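Local coordinates for protein five-membered-cyclitol-phosphate synthase (Streptomyces citricolor, PDB 6K96) that binds nicotinamide-adenine-dinucleotide in a Rossmann-type domain and belongs to the myo-inositol-1-phosphate synthase family, at residues Ala153-Thr158 against Arg305-Ala310. Numbering follows the deposited sequence.
Sequences AFVNCT and RIAAAA. With NAD (nicotinamide-adenine-dinucleotide), chain G.
In the Rossmann-type nucleotide-binding domain, strand 153-156 of the parallel sheet packs one face against helix 292-313, and within 305-310 it is Ala-307 that meets it. The CB of Ala-307 faces the strand and touches two alternate residues, Val-155 through CG2 at 4.0 Å and Ala-153 through CB at 4.3 Å. Small side chains suit the place: the methyls of Ala-153 and Ala-307 let backbone come close to backbone, with their CA atoms 6.2 Å apart, while the branched Val-155 spans the wider gap beside it. Its CG1 lies anti to the backbone N (chi1 172°), which sets CG2 beside that N and turns it to the alanine. No hydrogen bond crosses; the join is made of methyl groups alone, and all three residues are buried. Between Ala-153 and Val-155, Phe-154 points away, to the other face of the sheet, where its ring packs on Tyr-143, Ala-144 and Ala-147 of helix 137-149; the sheet is thus covered on both faces, as in a Rossmann fold. At the C-terminal end of the strand Asn-156 opens an Asx turn: its OD1 accepts a hydrogen bond from the backbone N of Thr-158 at 2.8 Å, the donor standing 56° out of the carbonyl plane, while its ND2 is held by Asp-182. Cys-157 and Thr-158 then enter the dinucleotide pocket. The turn probably helps to set this loop: Cys-157 O lies 3.5 Å from C6N of the nicotinamide ring, and Thr-158 CG2 lies 3.8 Å from the ribose O3D.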
loop_
_atom_site.group_PDB
_atom_site.type_symbol
_atom_site.label_atom_id
_atom_site.label_comp_id
_atom_site.label_asym_id
_atom_site.label_seq_id
_atom_site.Cartn_x
_atom_site.Cartn_y
_atom_site.Cartn_z
ATOM N N ALA B 153 4.173 11.291 -43.744
ATOM C CA ALA B 153 4.621 10.258 -42.766
ATOM C C ALA B 153 3.426 9.815 -41.889
ATOM O O ALA B 153 2.588 10.672 -41.531
ATOM C CB ALA B 153 5.777 10.781 -41.917
ATOM N N PHE B 154 3.359 8.532 -41.538
ATOM C CA PHE B 154 2.266 7.960 -40.711
ATOM C C PHE B 154 2.797 7.383 -39.392
ATOM O O PHE B 154 3.740 6.558 -39.420
ATOM C CB PHE B 154 1.597 6.806 -41.446
ATOM C CG PHE B 154 0.260 6.423 -40.880
ATOM C CD1 PHE B 154 -0.841 7.242 -41.071
ATOM C CD2 PHE B 154 0.092 5.225 -40.209
ATOM C CE1 PHE B 154 -2.093 6.856 -40.608
ATOM C CE2 PHE B 154 -1.153 4.869 -39.706
ATOM C CZ PHE B 154 -2.244 5.677 -39.911
ATOM N N VAL B 155 2.122 7.690 -38.276
ATOM C CA VAL B 155 2.449 7.136 -36.926
ATOM C C VAL B 155 1.244 6.378 -36.375
ATOM O O VAL B 155 0.244 7.023 -36.076
ATOM C CB VAL B 155 2.879 8.247 -35.942
ATOM C CG1 VAL B 155 3.020 7.711 -34.520
ATOM C CG2 VAL B 155 4.166 8.938 -36.365
ATOM N N ASN B 156 1.396 5.082 -36.123
ATOM C CA ASN B 156 0.329 4.230 -35.532
ATOM C C ASN B 156 0.495 4.077 -34.001
ATOM O O ASN B 156 1.295 3.194 -33.559
ATOM C CB ASN B 156 0.310 2.867 -36.217
ATOM C CG ASN B 156 -0.824 2.032 -35.700
ATOM O OD1 ASN B 156 -1.728 2.552 -35.081
ATOM N ND2 ASN B 156 -0.809 0.752 -35.986
ATOM N N CYS B 157 -0.317 4.794 -33.209
ATOM C CA CYS B 157 -0.427 4.574 -31.738
ATOM C C CYS B 157 -1.050 3.228 -31.348
ATOM O O CYS B 157 -0.856 2.855 -30.116
ATOM C CB CYS B 157 -1.378 5.528 -31.032
ATOM S SG CYS B 157 -0.835 7.220 -31.169
ATOM N N THR B 158 -1.825 2.601 -32.240
ATOM C CA THR B 158 -2.800 1.529 -31.871
ATOM C C THR B 158 -2.211 0.160 -32.169
ATOM O O THR B 158 -1.212 0.101 -32.892
ATOM C CB THR B 158 -4.150 1.660 -32.599
ATOM O OG1 THR B 158 -4.041 1.162 -33.924
ATOM C CG2 THR B 158 -4.645 3.084 -32.646
ATOM N N ARG B 305 8.655 13.068 -33.908
ATOM C CA ARG B 305 9.907 13.751 -34.306
ATOM C C ARG B 305 10.742 12.737 -35.092
ATOM O O ARG B 305 11.467 13.177 -36.032
ATOM C CB ARG B 305 10.700 14.301 -33.121
ATOM C CG ARG B 305 10.155 15.568 -32.478
ATOM C CD ARG B 305 10.181 15.484 -30.955
ATOM N NE ARG B 305 11.421 15.770 -30.256
ATOM C CZ ARG B 305 11.789 15.255 -29.071
ATOM N NH1 ARG B 305 11.049 14.392 -28.406
ATOM N NH2 ARG B 305 12.920 15.614 -28.525
ATOM N N ILE B 306 10.675 11.446 -34.736
ATOM C CA ILE B 306 11.443 10.423 -35.488
ATOM C C ILE B 306 10.917 10.469 -36.912
ATOM O O ILE B 306 11.735 10.520 -37.847
ATOM C CB ILE B 306 11.379 9.026 -34.871
ATOM C CG1 ILE B 306 11.919 8.970 -33.448
ATOM C CG2 ILE B 306 12.159 8.067 -35.750
ATOM C CD1 ILE B 306 11.504 7.702 -32.711
ATOM N N ALA B 307 9.593 10.555 -37.022
ATOM C CA ALA B 307 8.800 10.653 -38.269
ATOM C C ALA B 307 9.271 11.837 -39.108
ATOM O O ALA B 307 9.802 11.605 -40.213
ATOM C CB ALA B 307 7.337 10.788 -37.918
ATOM N N ALA B 308 9.046 13.065 -38.628
ATOM C CA ALA B 308 9.292 14.316 -39.387
ATOM C C ALA B 308 10.750 14.384 -39.832
ATOM O O ALA B 308 10.968 14.596 -41.039
ATOM C CB ALA B 308 8.865 15.525 -38.604
ATOM N N ALA B 309 11.713 14.162 -38.936
ATOM C CA ALA B 309 13.153 14.336 -39.251
ATOM C C ALA B 309 13.554 13.365 -40.365
ATOM O O ALA B 309 14.306 13.754 -41.239
ATOM C CB ALA B 309 14.006 14.145 -38.030
ATOM N N ALA B 310 12.973 12.172 -40.361
ATOM C CA ALA B 310 13.222 11.092 -41.346
ATOM C C ALA B 310 12.663 11.496 -42.711
ATOM O O ALA B 310 13.381 11.360 -43.703
ATOM C CB ALA B 310 12.617 9.802 -40.859
HETATM P PA NAD G . -9.500 8.829 -26.974
HETATM O O1A NAD G . -10.651 7.913 -26.817
HETATM O O2A NAD G . -9.377 9.902 -25.927
HETATM O O5B NAD G . -9.338 9.450 -28.415
HETATM C C5B NAD G . -10.107 8.791 -29.448
HETATM C C4B NAD G . -10.609 9.825 -30.421
HETATM O O4B NAD G . -10.901 9.261 -31.743
HETATM C C3B NAD G . -11.912 10.491 -29.967
HETATM O O3B NAD G . -11.807 11.889 -30.204
HETATM C C2B NAD G . -12.934 9.870 -30.916
HETATM O O2B NAD G . -14.044 10.717 -30.841
HETATM C C1B NAD G . -12.094 9.883 -32.198
HETATM N N9A NAD G . -12.581 9.123 -33.332
HETATM C C8A NAD G . -13.353 7.992 -33.232
HETATM N N7A NAD G . -13.587 7.424 -34.393
HETATM C C5A NAD G . -12.903 8.206 -35.317
HETATM C C6A NAD G . -12.770 8.099 -36.716
HETATM N N6A NAD G . -13.317 7.113 -37.418
HETATM N N1A NAD G . -11.984 9.013 -37.350
HETATM C C2A NAD G . -11.442 9.994 -36.604
HETATM N N3A NAD G . -11.519 10.195 -35.291
HETATM C C4A NAD G . -12.264 9.255 -34.680
HETATM O O3 NAD G . -8.186 7.940 -26.926
HETATM P PN NAD G . -6.724 8.304 -26.363
HETATM O O1N NAD G . -6.289 9.556 -27.021
HETATM O O2N NAD G . -6.867 8.140 -24.881
HETATM O O5D NAD G . -5.868 7.081 -26.975
HETATM C C5D NAD G . -5.823 6.950 -28.455
HETATM C C4D NAD G . -5.298 5.593 -28.820
HETATM O O4D NAD G . -3.933 5.413 -28.378
HETATM C C3D NAD G . -6.113 4.451 -28.197
HETATM O O3D NAD G . -6.177 3.411 -29.149
HETATM C C2D NAD G . -5.198 3.953 -27.081
HETATM O O2D NAD G . -5.300 2.583 -26.740
HETATM C C1D NAD G . -3.825 4.141 -27.723
HETATM N N1N NAD G . -2.765 4.088 -26.670
HETATM C C2N NAD G . -2.905 4.903 -25.496
HETATM C C3N NAD G . -2.060 4.755 -24.409
HETATM C C7N NAD G . -2.248 5.684 -23.223
HETATM O O7N NAD G . -3.044 6.611 -23.297
HETATM N N7N NAD G . -1.539 5.447 -22.122
HETATM C C4N NAD G . -1.090 3.757 -24.481
HETATM C C5N NAD G . -0.853 3.099 -25.683
HETATM C C6N NAD G . -1.747 3.213 -26.730
#